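Local atomic coordinates of Lmo0135 protein (Listeria monocytogenes EGD-e, PDB entry 5ISU), a protein that probably binds peptides outside the cell as the substrate-binding protein of an ABC transporter. Residues Thr25-Val30 / Tyr185-Tyr190; Asp95-Val100 / Val123-Val128; Tyr281-Glu286 / Val461-Ser466; Tyr345-Ser350 / Thr376-Leu381. One frame throughout, in Å; residues are numbered along the deposited sequence.

Interaction 1. Residues Thr25-Val30 / Tyr185-Tyr190; sequences TGDPEV and YKTGEY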
loop_
_atom_site.group_PDB
_atom_site.type_symbol
_atom_site.label_atom_id
_atom_site.label_comp_id
_atom_site.label_asym_id
_atom_site.label_seq_id
_atom_site.Cartn_x
_atom_site.Cartn_y
_atom_site.Cartn_z
ATOM N N THR A 25 9.252 5.876 12.402
ATOM C CA THR A 25 8.404 6.449 13.445
ATOM C C THR A 25 8.022 5.564 14.639
ATOM O O THR A 25 7.767 6.098 15.724
ATOM C CB THR A 25 7.110 7.015 12.830
ATOM O OG1 THR A 25 6.389 5.964 12.178
ATOM C CG2 THR A 25 7.441 8.131 11.831
ATOM N N GLY A 26 7.960 4.249 14.450
ATOM C CA GLY A 26 7.583 3.341 15.538
ATOM C C GLY A 26 8.389 2.064 15.560
ATOM O O GLY A 26 9.322 1.898 14.761
ATOM N N ASP A 27 8.040 1.173 16.490
ATOM C CA ASP A 27 8.703 -0.126 16.620
ATOM C C ASP A 27 8.161 -1.084 15.592
ATOM O O ASP A 27 6.967 -1.053 15.281
ATOM C CB ASP A 27 8.483 -0.785 17.998
ATOM C CG ASP A 27 9.257 -0.110 19.122
ATOM O OD1 ASP A 27 8.750 0.886 19.698
ATOM O OD2 ASP A 27 10.333 -0.645 19.489
ATOM N N PRO A 28 9.023 -1.974 15.080
ATOM C CA PRO A 28 8.499 -2.947 14.154
ATOM C C PRO A 28 7.708 -4.011 14.920
ATOM O O PRO A 28 7.775 -4.064 16.145
ATOM C CB PRO A 28 9.758 -3.557 13.554
ATOM C CG PRO A 28 10.744 -3.505 14.674
ATOM C CD PRO A 28 10.417 -2.270 15.465
ATOM N N GLU A 29 6.940 -4.817 14.191
ATOM C CA GLU A 29 6.196 -5.933 14.789
ATOM C C GLU A 29 7.007 -7.191 14.425
ATOM O O GLU A 29 8.228 -7.155 14.511
ATOM C CB GLU A 29 4.739 -5.946 14.307
ATOM C CG GLU A 29 3.974 -4.679 14.691
ATOM C CD GLU A 29 2.539 -4.658 14.179
ATOM O OE1 GLU A 29 1.929 -5.739 14.008
ATOM O OE2 GLU A 29 2.004 -3.546 13.965
ATOM N N VAL A 30 6.373 -8.276 13.997
ATOM C CA VAL A 30 7.122 -9.485 13.664
ATOM C C VAL A 30 7.784 -9.369 12.275
ATOM O O VAL A 30 7.096 -9.287 11.258
ATOM C CB VAL A 30 6.199 -10.712 13.715
ATOM C CG1 VAL A 30 6.985 -11.985 13.449
ATOM C CG2 VAL A 30 5.507 -10.787 15.074
ATOM N N TYR A 185 18.384 -5.791 17.896
ATOM C CA TYR A 185 17.209 -4.934 18.082
ATOM C C TYR A 185 17.014 -4.419 19.515
ATOM O O TYR A 185 16.688 -5.192 20.423
ATOM C CB TYR A 185 15.948 -5.685 17.614
ATOM C CG TYR A 185 14.622 -5.040 17.995
ATOM C CD1 TYR A 185 14.378 -3.697 17.728
ATOM C CD2 TYR A 185 13.588 -5.797 18.559
ATOM C CE1 TYR A 185 13.169 -3.104 18.056
ATOM C CE2 TYR A 185 12.363 -5.214 18.886
ATOM C CZ TYR A 185 12.154 -3.864 18.623
ATOM O OH TYR A 185 10.951 -3.250 18.940
ATOM N N LYS A 186 17.230 -3.114 19.705
ATOM C CA LYS A 186 16.970 -2.465 20.995
ATOM C C LYS A 186 15.571 -1.863 20.957
ATOM O O LYS A 186 15.325 -0.892 20.232
ATOM C CB LYS A 186 18.000 -1.376 21.361
ATOM C CG LYS A 186 19.098 -1.782 22.356
ATOM C CD LYS A 186 19.747 -0.519 22.955
ATOM C CE LYS A 186 20.552 -0.744 24.238
ATOM N NZ LYS A 186 21.813 -1.521 24.072
ATOM N N THR A 187 14.671 -2.446 21.752
ATOM C CA THR A 187 13.263 -2.027 21.846
ATOM C C THR A 187 13.103 -0.521 21.979
ATOM O O THR A 187 13.744 0.104 22.819
ATOM C CB THR A 187 12.574 -2.684 23.065
ATOM O OG1 THR A 187 12.772 -4.103 23.023
ATOM C CG2 THR A 187 11.070 -2.367 23.090
ATOM N N GLY A 188 12.262 0.054 21.129
ATOM C CA GLY A 188 12.001 1.486 21.149
ATOM C C GLY A 188 13.176 2.398 20.808
ATOM O O GLY A 188 13.043 3.621 20.888
ATOM N N GLU A 189 14.315 1.826 20.412
ATOM C CA GLU A 189 15.487 2.644 20.101
ATOM C C GLU A 189 16.019 2.448 18.683
ATOM O O GLU A 189 16.157 3.433 17.955
ATOM C CB GLU A 189 16.599 2.408 21.126
ATOM C CG GLU A 189 16.221 2.777 22.557
ATOM C CD GLU A 189 17.395 2.661 23.533
ATOM O OE1 GLU A 189 18.515 3.123 23.207
ATOM O OE2 GLU A 189 17.194 2.129 24.645
ATOM N N TYR A 190 16.339 1.212 18.292
ATOM C CA TYR A 190 16.877 0.973 16.945
ATOM C C TYR A 190 16.968 -0.493 16.545
ATOM O O TYR A 190 16.885 -1.393 17.382
ATOM C CB TYR A 190 18.308 1.585 16.782
ATOM C CG TYR A 190 19.365 0.948 17.674
ATOM C CD1 TYR A 190 19.995 -0.243 17.312
ATOM C CD2 TYR A 190 19.725 1.540 18.885
ATOM C CE1 TYR A 190 20.955 -0.823 18.130
ATOM C CE2 TYR A 190 20.682 0.971 19.712
ATOM C CZ TYR A 190 21.295 -0.207 19.333
ATOM O OH TYR A 190 22.221 -0.760 20.171
#

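Interaction 2. Residues Asp95-Val100 / Val123-Val128; sequences DVVFTV and VKVEAV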
loop_
_atom_site.group_PDB
_atom_site.type_symbol
_atom_site.label_atom_id
_atom_site.label_comp_id
_atom_site.label_asym_id
_atom_site.label_seq_id
_atom_site.Cartn_x
_atom_site.Cartn_y
_atom_site.Cartn_z
ATOM N N ASP A 95 12.520 -23.934 -0.381
ATOM C CA ASP A 95 12.153 -22.816 0.488
ATOM C C ASP A 95 10.858 -22.163 -0.025
ATOM O O ASP A 95 9.969 -21.811 0.758
ATOM C CB ASP A 95 13.279 -21.790 0.540
ATOM C CG ASP A 95 14.513 -22.318 1.228
ATOM O OD1 ASP A 95 14.402 -22.704 2.416
ATOM O OD2 ASP A 95 15.600 -22.298 0.595
ATOM N N VAL A 96 10.748 -22.024 -1.344
ATOM C CA VAL A 96 9.547 -21.456 -1.952
ATOM C C VAL A 96 8.359 -22.356 -1.642
ATOM O O VAL A 96 7.338 -21.880 -1.183
ATOM C CB VAL A 96 9.701 -21.285 -3.476
ATOM C CG1 VAL A 96 8.417 -20.730 -4.087
ATOM C CG2 VAL A 96 10.894 -20.373 -3.790
ATOM N N VAL A 97 8.517 -23.659 -1.872
ATOM C CA VAL A 97 7.463 -24.641 -1.595
ATOM C C VAL A 97 7.062 -24.596 -0.131
ATOM O O VAL A 97 5.862 -24.595 0.192
ATOM C CB VAL A 97 7.912 -26.078 -1.933
ATOM C CG1 VAL A 97 6.863 -27.108 -1.499
ATOM C CG2 VAL A 97 8.196 -26.218 -3.421
ATOM N N PHE A 98 8.065 -24.587 0.746
ATOM C CA PHE A 98 7.805 -24.537 2.174
ATOM C C PHE A 98 7.066 -23.260 2.556
ATOM O O PHE A 98 6.155 -23.294 3.382
ATOM C CB PHE A 98 9.101 -24.660 2.999
ATOM C CG PHE A 98 8.919 -24.283 4.439
ATOM C CD1 PHE A 98 8.396 -25.190 5.340
ATOM C CD2 PHE A 98 9.216 -23.002 4.875
ATOM C CE1 PHE A 98 8.194 -24.839 6.658
ATOM C CE2 PHE A 98 9.013 -22.633 6.192
ATOM C CZ PHE A 98 8.499 -23.554 7.088
ATOM N N THR A 99 7.453 -22.139 1.966
ATOM C CA THR A 99 6.795 -20.873 2.308
ATOM C C THR A 99 5.303 -20.890 1.948
ATOM O O THR A 99 4.463 -20.500 2.765
ATOM C CB THR A 99 7.472 -19.645 1.672
ATOM O OG1 THR A 99 8.869 -19.606 2.027
ATOM C CG2 THR A 99 6.804 -18.377 2.176
ATOM N N VAL A 100 4.978 -21.381 0.755
ATOM C CA VAL A 100 3.586 -21.444 0.311
ATOM C C VAL A 100 2.777 -22.387 1.198
ATOM O O VAL A 100 1.655 -22.057 1.579
ATOM C CB VAL A 100 3.458 -21.884 -1.164
ATOM C CG1 VAL A 100 1.988 -22.139 -1.551
ATOM C CG2 VAL A 100 4.083 -20.861 -2.077
ATOM N N VAL A 123 -3.813 -23.678 -4.223
ATOM C CA VAL A 123 -2.890 -23.865 -5.340
ATOM C C VAL A 123 -1.929 -24.993 -4.930
ATOM O O VAL A 123 -1.624 -25.134 -3.752
ATOM C CB VAL A 123 -2.051 -22.579 -5.633
ATOM C CG1 VAL A 123 -1.224 -22.146 -4.426
ATOM C CG2 VAL A 123 -1.125 -22.786 -6.827
ATOM N N LYS A 124 -1.511 -25.833 -5.869
ATOM C CA LYS A 124 -0.513 -26.859 -5.560
ATOM C C LYS A 124 0.840 -26.310 -5.984
ATOM O O LYS A 124 0.940 -25.562 -6.956
ATOM C CB LYS A 124 -0.827 -28.235 -6.187
ATOM C CG LYS A 124 -1.709 -29.109 -5.283
ATOM C CD LYS A 124 -1.759 -30.600 -5.654
ATOM C CE LYS A 124 -2.809 -30.948 -6.707
ATOM N NZ LYS A 124 -2.611 -30.259 -8.010
ATOM N N VAL A 125 1.871 -26.628 -5.209
ATOM C CA VAL A 125 3.213 -26.155 -5.501
ATOM C C VAL A 125 4.183 -27.327 -5.396
ATOM O O VAL A 125 4.036 -28.191 -4.536
ATOM C CB VAL A 125 3.595 -24.961 -4.599
ATOM C CG1 VAL A 125 3.623 -25.353 -3.125
ATOM C CG2 VAL A 125 4.929 -24.392 -5.032
ATOM N N GLU A 126 5.190 -27.333 -6.261
ATOM C CA GLU A 126 6.131 -28.442 -6.347
ATOM C C GLU A 126 7.513 -27.961 -6.772
ATOM O O GLU A 126 7.638 -27.049 -7.589
ATOM C CB GLU A 126 5.583 -29.444 -7.384
ATOM C CG GLU A 126 6.412 -30.693 -7.631
ATOM C CD GLU A 126 5.893 -31.547 -8.791
ATOM O OE1 GLU A 126 4.938 -31.137 -9.505
ATOM O OE2 GLU A 126 6.465 -32.638 -9.005
ATOM N N ALA A 127 8.543 -28.580 -6.199
ATOM C CA ALA A 127 9.936 -28.275 -6.515
ATOM C C ALA A 127 10.427 -29.266 -7.565
ATOM O O ALA A 127 10.872 -30.344 -7.221
ATOM C CB ALA A 127 10.798 -28.382 -5.263
ATOM N N VAL A 128 10.357 -28.907 -8.840
ATOM C CA VAL A 128 10.823 -29.815 -9.893
ATOM C C VAL A 128 12.331 -30.078 -9.723
ATOM O O VAL A 128 12.780 -31.212 -9.876
ATOM C CB VAL A 128 10.529 -29.272 -11.313
ATOM C CG1 VAL A 128 10.964 -30.283 -12.374
ATOM C CG2 VAL A 128 9.044 -28.951 -11.472
#

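Interaction 3. Residues Tyr281-Glu286 / Val461-Ser466; sequences YALDRE and VIYPIS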
loop_
_atom_site.group_PDB
_atom_site.type_symbol
_atom_site.label_atom_id
_atom_site.label_comp_id
_atom_site.label_asym_id
_atom_site.label_seq_id
_atom_site.Cartn_x
_atom_site.Cartn_y
_atom_site.Cartn_z
ATOM N N TYR A 281 -20.123 17.402 -7.294
ATOM C CA TYR A 281 -20.127 18.632 -8.098
ATOM C C TYR A 281 -19.820 19.905 -7.313
ATOM O O TYR A 281 -19.457 20.912 -7.903
ATOM C CB TYR A 281 -21.480 18.834 -8.790
ATOM C CG TYR A 281 -21.685 18.043 -10.056
ATOM C CD1 TYR A 281 -20.932 18.325 -11.196
ATOM C CD2 TYR A 281 -22.706 17.096 -10.161
ATOM C CE1 TYR A 281 -21.137 17.631 -12.381
ATOM C CE2 TYR A 281 -22.931 16.413 -11.350
ATOM C CZ TYR A 281 -22.142 16.685 -12.453
ATOM O OH TYR A 281 -22.355 16.003 -13.621
ATOM N N ALA A 282 -20.008 19.887 -5.999
ATOM C CA ALA A 282 -19.707 21.068 -5.193
ATOM C C ALA A 282 -18.200 21.254 -4.954
ATOM O O ALA A 282 -17.779 22.313 -4.489
ATOM C CB ALA A 282 -20.429 20.981 -3.852
ATOM N N LEU A 283 -17.402 20.244 -5.302
ATOM C CA LEU A 283 -15.976 20.246 -5.005
ATOM C C LEU A 283 -15.062 20.437 -6.207
ATOM O O LEU A 283 -15.455 20.178 -7.342
ATOM C CB LEU A 283 -15.624 18.915 -4.334
ATOM C CG LEU A 283 -16.482 18.491 -3.136
ATOM C CD1 LEU A 283 -16.116 17.091 -2.674
ATOM C CD2 LEU A 283 -16.350 19.477 -1.987
ATOM N N ASP A 284 -13.837 20.893 -5.922
ATOM C CA ASP A 284 -12.774 21.086 -6.934
ATOM C C ASP A 284 -11.458 20.534 -6.412
ATOM O O ASP A 284 -10.889 21.044 -5.443
ATOM C CB ASP A 284 -12.587 22.544 -7.330
ATOM C CG ASP A 284 -11.394 22.740 -8.265
ATOM O OD1 ASP A 284 -10.232 22.660 -7.808
ATOM O OD2 ASP A 284 -11.617 22.974 -9.467
ATOM N N ARG A 285 -10.956 19.529 -7.104
ATOM C CA ARG A 285 -9.742 18.844 -6.699
ATOM C C ARG A 285 -8.479 19.681 -6.516
ATOM O O ARG A 285 -7.787 19.478 -5.531
ATOM C CB ARG A 285 -9.470 17.688 -7.659
ATOM C CG ARG A 285 -10.470 16.565 -7.470
ATOM C CD ARG A 285 -10.282 15.444 -8.451
ATOM N NE ARG A 285 -11.223 14.359 -8.157
ATOM C CZ ARG A 285 -12.468 14.260 -8.646
ATOM N NH1 ARG A 285 -13.237 13.228 -8.306
ATOM N NH2 ARG A 285 -12.962 15.175 -9.471
ATOM N N GLU A 286 -8.164 20.590 -7.446
ATOM C CA GLU A 286 -6.949 21.428 -7.297
ATOM C C GLU A 286 -7.019 22.268 -6.030
ATOM O O GLU A 286 -6.006 22.483 -5.381
ATOM C CB GLU A 286 -6.681 22.312 -8.515
ATOM C CG GLU A 286 -6.327 21.501 -9.751
ATOM C CD GLU A 286 -5.663 22.305 -10.875
ATOM O OE1 GLU A 286 -5.457 21.697 -11.945
ATOM O OE2 GLU A 286 -5.330 23.513 -10.699
ATOM N N VAL A 461 -20.142 6.470 -5.734
ATOM C CA VAL A 461 -20.006 5.644 -4.525
ATOM C C VAL A 461 -19.056 6.300 -3.530
ATOM O O VAL A 461 -19.273 6.251 -2.310
ATOM C CB VAL A 461 -19.503 4.233 -4.876
ATOM C CG1 VAL A 461 -19.358 3.385 -3.621
ATOM C CG2 VAL A 461 -20.463 3.577 -5.858
ATOM N N ILE A 462 -17.982 6.874 -4.061
ATOM C CA ILE A 462 -17.018 7.625 -3.265
ATOM C C ILE A 462 -16.693 8.883 -4.055
ATOM O O ILE A 462 -17.236 9.088 -5.130
ATOM C CB ILE A 462 -15.711 6.843 -3.045
ATOM C CG1 ILE A 462 -15.004 6.572 -4.388
ATOM C CG2 ILE A 462 -15.996 5.548 -2.296
ATOM C CD1 ILE A 462 -13.563 6.136 -4.241
ATOM N N TYR A 463 -15.815 9.710 -3.508
ATOM C CA TYR A 463 -15.291 10.882 -4.198
ATOM C C TYR A 463 -13.762 10.739 -4.163
ATOM O O TYR A 463 -13.158 11.003 -3.134
ATOM C CB TYR A 463 -15.720 12.201 -3.540
ATOM C CG TYR A 463 -15.248 13.413 -4.324
ATOM C CD1 TYR A 463 -15.988 13.896 -5.384
ATOM C CD2 TYR A 463 -14.041 14.039 -4.030
ATOM C CE1 TYR A 463 -15.559 14.977 -6.125
ATOM C CE2 TYR A 463 -13.602 15.119 -4.756
ATOM C CZ TYR A 463 -14.372 15.593 -5.809
ATOM O OH TYR A 463 -13.965 16.696 -6.553
ATOM N N PRO A 464 -13.144 10.235 -5.248
ATOM C CA PRO A 464 -11.665 10.134 -5.263
ATOM C C PRO A 464 -11.072 11.531 -5.302
ATOM O O PRO A 464 -11.370 12.282 -6.208
ATOM C CB PRO A 464 -11.354 9.373 -6.558
ATOM C CG PRO A 464 -12.678 8.860 -7.061
ATOM C CD PRO A 464 -13.741 9.745 -6.500
ATOM N N ILE A 465 -10.259 11.881 -4.310
ATOM C CA ILE A 465 -9.701 13.215 -4.238
ATOM C C ILE A 465 -8.379 13.328 -4.978
ATOM O O ILE A 465 -8.254 14.111 -5.907
ATOM C CB ILE A 465 -9.480 13.645 -2.776
ATOM C CG1 ILE A 465 -10.798 13.636 -1.997
ATOM C CG2 ILE A 465 -8.853 15.032 -2.723
ATOM C CD1 ILE A 465 -10.612 13.822 -0.502
ATOM N N SER A 466 -7.387 12.563 -4.548
ATOM C CA SER A 466 -6.060 12.652 -5.151
ATOM C C SER A 466 -5.210 11.405 -5.046
ATOM O O SER A 466 -5.441 10.570 -4.172
ATOM C CB SER A 466 -5.299 13.805 -4.496
ATOM O OG SER A 466 -5.205 13.649 -3.078
HETATM O O HOH W 1 -15.160 17.852 -8.624
#

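Interaction 4. Residues Tyr345-Ser350 / Thr376-Leu381; sequences YYLNNS and TDPNAL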
loop_
_atom_site.group_PDB
_atom_site.type_symbol
_atom_site.label_atom_id
_atom_site.label_comp_id
_atom_site.label_asym_id
_atom_site.label_seq_id
_atom_site.Cartn_x
_atom_site.Cartn_y
_atom_site.Cartn_z
ATOM N N TYR A 345 -16.529 12.406 9.416
ATOM C CA TYR A 345 -15.650 11.799 10.417
ATOM C C TYR A 345 -14.272 11.613 9.814
ATOM O O TYR A 345 -14.141 11.106 8.717
ATOM C CB TYR A 345 -16.216 10.452 10.914
ATOM C CG TYR A 345 -17.242 10.543 12.039
ATOM C CD1 TYR A 345 -18.540 11.008 11.809
ATOM C CD2 TYR A 345 -16.922 10.109 13.330
ATOM C CE1 TYR A 345 -19.476 11.077 12.841
ATOM C CE2 TYR A 345 -17.849 10.176 14.368
ATOM C CZ TYR A 345 -19.121 10.657 14.123
ATOM O OH TYR A 345 -20.035 10.701 15.161
ATOM N N TYR A 346 -13.249 12.010 10.558
ATOM C CA TYR A 346 -11.875 11.911 10.096
ATOM C C TYR A 346 -10.925 11.802 11.295
ATOM O O TYR A 346 -11.364 11.844 12.452
ATOM C CB TYR A 346 -11.551 13.124 9.207
ATOM C CG TYR A 346 -11.701 14.463 9.891
ATOM C CD1 TYR A 346 -12.948 15.080 10.002
ATOM C CD2 TYR A 346 -10.592 15.129 10.400
ATOM C CE1 TYR A 346 -13.089 16.305 10.633
ATOM C CE2 TYR A 346 -10.716 16.353 11.034
ATOM C CZ TYR A 346 -11.962 16.941 11.150
ATOM O OH TYR A 346 -12.074 18.150 11.778
ATOM N N LEU A 347 -9.637 11.628 11.014
ATOM C CA LEU A 347 -8.610 11.510 12.057
ATOM C C LEU A 347 -8.340 12.865 12.736
ATOM O O LEU A 347 -8.153 13.873 12.059
ATOM C CB LEU A 347 -7.318 10.962 11.440
ATOM C CG LEU A 347 -7.396 9.543 10.865
ATOM C CD1 LEU A 347 -6.231 9.245 9.929
ATOM C CD2 LEU A 347 -7.468 8.507 11.979
ATOM N N ASN A 348 -8.291 12.878 14.069
ATOM C CA ASN A 348 -8.046 14.127 14.821
ATOM C C ASN A 348 -6.569 14.554 14.904
ATOM O O ASN A 348 -6.259 15.569 15.518
ATOM C CB ASN A 348 -8.632 14.041 16.246
ATOM C CG ASN A 348 -7.921 13.018 17.133
ATOM O OD1 ASN A 348 -7.017 12.299 16.700
ATOM N ND2 ASN A 348 -8.348 12.945 18.384
ATOM N N ASN A 349 -5.676 13.778 14.292
ATOM C CA ASN A 349 -4.241 14.057 14.310
ATOM C C ASN A 349 -3.653 14.211 12.898
ATOM O O ASN A 349 -2.477 13.922 12.682
ATOM C CB ASN A 349 -3.532 12.909 15.031
ATOM C CG ASN A 349 -3.654 11.588 14.292
ATOM O OD1 ASN A 349 -4.397 11.466 13.307
ATOM N ND2 ASN A 349 -2.918 10.592 14.754
ATOM N N SER A 350 -4.471 14.637 11.941
ATOM C CA SER A 350 -4.022 14.804 10.554
ATOM C C SER A 350 -4.451 16.156 10.042
ATOM O O SER A 350 -5.635 16.389 9.809
ATOM C CB SER A 350 -4.610 13.706 9.666
ATOM O OG SER A 350 -4.261 13.909 8.305
ATOM N N THR A 376 -11.990 12.621 15.111
ATOM C CA THR A 376 -11.952 11.561 16.132
ATOM C C THR A 376 -10.590 10.887 16.326
ATOM O O THR A 376 -9.695 10.974 15.484
ATOM C CB THR A 376 -12.969 10.441 15.826
ATOM O OG1 THR A 376 -12.585 9.768 14.629
ATOM C CG2 THR A 376 -14.378 10.990 15.673
ATOM N N ASP A 377 -10.487 10.208 17.471
ATOM C CA ASP A 377 -9.319 9.436 17.904
ATOM C C ASP A 377 -9.189 8.239 16.957
ATOM O O ASP A 377 -10.209 7.654 16.594
ATOM C CB ASP A 377 -9.563 8.985 19.368
ATOM C CG ASP A 377 -8.411 8.185 19.971
ATOM O OD1 ASP A 377 -8.113 7.064 19.498
ATOM O OD2 ASP A 377 -7.867 8.642 21.002
ATOM N N PRO A 378 -7.948 7.868 16.554
ATOM C CA PRO A 378 -7.740 6.749 15.605
ATOM C C PRO A 378 -8.427 5.430 15.971
ATOM O O PRO A 378 -9.143 4.873 15.141
ATOM C CB PRO A 378 -6.219 6.577 15.583
ATOM C CG PRO A 378 -5.693 7.919 15.937
ATOM C CD PRO A 378 -6.666 8.495 16.931
ATOM N N ASN A 379 -8.222 4.948 17.195
ATOM C CA ASN A 379 -8.841 3.690 17.631
ATOM C C ASN A 379 -10.347 3.780 17.477
ATOM O O ASN A 379 -10.971 2.903 16.880
ATOM C CB ASN A 379 -8.527 3.384 19.101
ATOM C CG ASN A 379 -7.039 3.287 19.386
ATOM O OD1 ASN A 379 -6.201 3.573 18.524
ATOM N ND2 ASN A 379 -6.702 2.906 20.618
ATOM N N ALA A 380 -10.918 4.854 18.022
ATOM C CA ALA A 380 -12.358 5.087 17.964
ATOM C C ALA A 380 -12.855 5.126 16.525
ATOM O O ALA A 380 -13.932 4.618 16.230
ATOM C CB ALA A 380 -12.720 6.378 18.684
ATOM N N LEU A 381 -12.052 5.708 15.631
ATOM C CA LEU A 381 -12.429 5.814 14.216
ATOM C C LEU A 381 -12.516 4.429 13.559
ATOM O O LEU A 381 -13.404 4.187 12.750
ATOM C CB LEU A 381 -11.459 6.723 13.456
ATOM C CG LEU A 381 -11.798 7.042 11.991
ATOM C CD1 LEU A 381 -13.148 7.739 11.862
ATOM C CD2 LEU A 381 -10.701 7.892 11.371
#

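Interaction 1. Residues Thr25-Val30 / Tyr185-Tyr190
A hairpin turn with a classic beta bulge meets the loop after strand 19-24, where Asp-27 meets Tyr-185 and Gly-188 and Pro-28 touches Tyr-185. Asp-27 OD2 accepts from Tyr-185 OH at 2.7 Å and from Gly-188 N at 2.6 Å. The two donors use different sides of the oxygen. The amide N-H comes in on the syn lone pair, with an N-H...O angle of 143°. The hydroxyl comes from the anti side, 20° out of the carboxylate plane. Asp-27 OD2 lies at the edge of the Tyr-185 ring, near its plane, and the carboxylate is turned steeply against that ring. Tyr-185 CG is anti to the backbone N (chi1 168°), which sends the hydroxyl across to the loop. Pro-28 adds an apolar touch, with its CD 3.9 Å from Tyr-185 CE1. Elsewhere Pro-28 packs on Val-40, Thr-41 and Ile-44 of helix 39-48. Two bonds to one oxygen should fix the carboxylate's rotation and favour its charged form. Gly-188 sits, with positive phi, in the turn between strands 180-186 and 190-195. There Glu-189 and Tyr-190 both give their N-H to Lys-186 O, the pattern of a classic bulge in a beta hairpin.

Interaction 2. Residues Asp95-Val100 / Val123-Val128
This is apolar helix-on-sheet packing, in which Val-97 and Val-100 of helix 93-104 lie against Val-125 of strand 121-129. The strand belongs to a five-stranded antiparallel sheet. The segments run nearly antiparallel, at 158°, and their axes approach to 7.8 Å. Val-97 and Val-100 are one helical turn apart and both point toward the strand. Val-125 points back between them. Val-100 CG1 and Val-125 CG1 meet tip to tip at 3.9 Å. Val-97 crosses Val-125 at a slant, and their CG1 atoms are 4.0 Å apart. Val-125 CG1 lies between its own backbone N and carbonyl carbon (chi1 63°), and from there this one methyl reaches both helix valines. Val-123 CG1 extends the row more loosely toward Val-100. Neighbouring strand 132-136 continues the apolar layer: Val-133 and Phe-135 both touch Val-125. On the side away from the strand, Thr-99 OG1 bonds Ile-154 N, and the Asp-95 carboxylate bonds Trp-85 NE1, Thr-92 N and Lys-156 N. The contact itself joins helix to sheet by methyl groups. At the other end of the row, Val-97 CG2 rests on the strand backbone, 3.7 Å from Ala-127 N, and touches Ala-127 CB at 3.9 Å.

Interaction 3. Residues Tyr281-Glu286 / Val461-Ser466
The guanidinium of Arg-285 lies flat on the ring of Tyr-463, a cation-pi stack with centres 4.3 Å apart and planes at 13°. The two side chains come from opposite directions. NH1 sits over the ring toward its rim, and Tyr-463 OH lies over one face of the guanidinium. Leu-283 covers the opposite face of the ring. Its CD1 stands 3.8 Å from the ring centroid, only 9° off the normal, a clear CH-pi contact. The ring is therefore held between a methyl and a cation. At the edge of the ring a water links Leu-283 O and Tyr-463 OH, 2.7 Å from each.

The edge of the guanidinium is used as well. Arg-285 NE and NH1 both donate to Pro-464 O, at 2.9 Å and 3.0 Å, with this oxygen close to the guanidinium plane. The arginine chain is extended from CG to NE, which carries the group from the helix start to the strand backbone. Its NH2 bonds Thr-319 O, so a second carbonyl steadies the stack.

Further out, Leu-283 packs on Tyr-359, Leu-360 and Tyr-364 of helix 351-365. Asp-284 is the N-cap of helix 285-292, and its OD1 accepts from Glu-287 N. The arrangement is that of a capped helix start joined to a strand of a mixed beta-sheet by an arginine-tyrosine cation-pi stack.

Interaction 4. Residues Tyr345-Ser350 / Thr376-Leu381
The Tyr-345 ring meets the CG2 methyl of Thr-376 at a slant, with ring CD2 3.6 Å from that methyl. The side-chain amide of Asn-348 lies over the Thr-376 to Asp-377 peptide, face toward it, planes roughly parallel. Asn-348 OD1 comes within 3.2 Å of Thr-376 O, a non-bonded approach of two acceptors. Strands 341-347 and 370-376 pair in parallel here, at Leu-347 and Thr-376. Thr-376 N donates to Tyr-346 O at 2.8 Å, nearly in line with the C=O. Asn-348 N returns a bond of 2.8 Å to Thr-376 O. Thr-376 OG1 gives Tyr-346 O a second, longer bond of 3.2 Å from above the carbonyl plane. Its chi1 of 66° puts OG1 between the backbone N and carbonyl carbon. Leu-347 and Leu-381 cross at about a right angle, and their CD2 atoms are tightly packed. Asp-377 is the N-cap of helix 378-385, with a weak bond from Asn-379 N to its OD1. Strand, helix 351-365 and strand form a beta-alpha-beta unit here. With two bonds to Tyr-346 O, Thr-376 should be held in both its backbone and its side-chain rotation, with CG2 turned to Tyr-345.

Along the chain, interaction 1 opens first. It joins the loop after strand 19-24 to the turn after strand 180-186, closing a loop of 154 residues. Interaction 2 falls within that loop and ties helix 93-104 to the five-stranded antiparallel sheet; the two contacts do not touch. Interaction 3 opens after interaction 1 has closed, and spans the long stretch from 281-286 to 461-466. Interaction 4 lies within that span, joining strands 341-347 and 370-376 and the start of helix 378-385. Interactions 3 and 4 reach the same mixed sheet, with nearest atoms about 10 Å apart. Interactions 2 and 3 lie on opposite sides of the chain's centre, with their centres 45 Å apart.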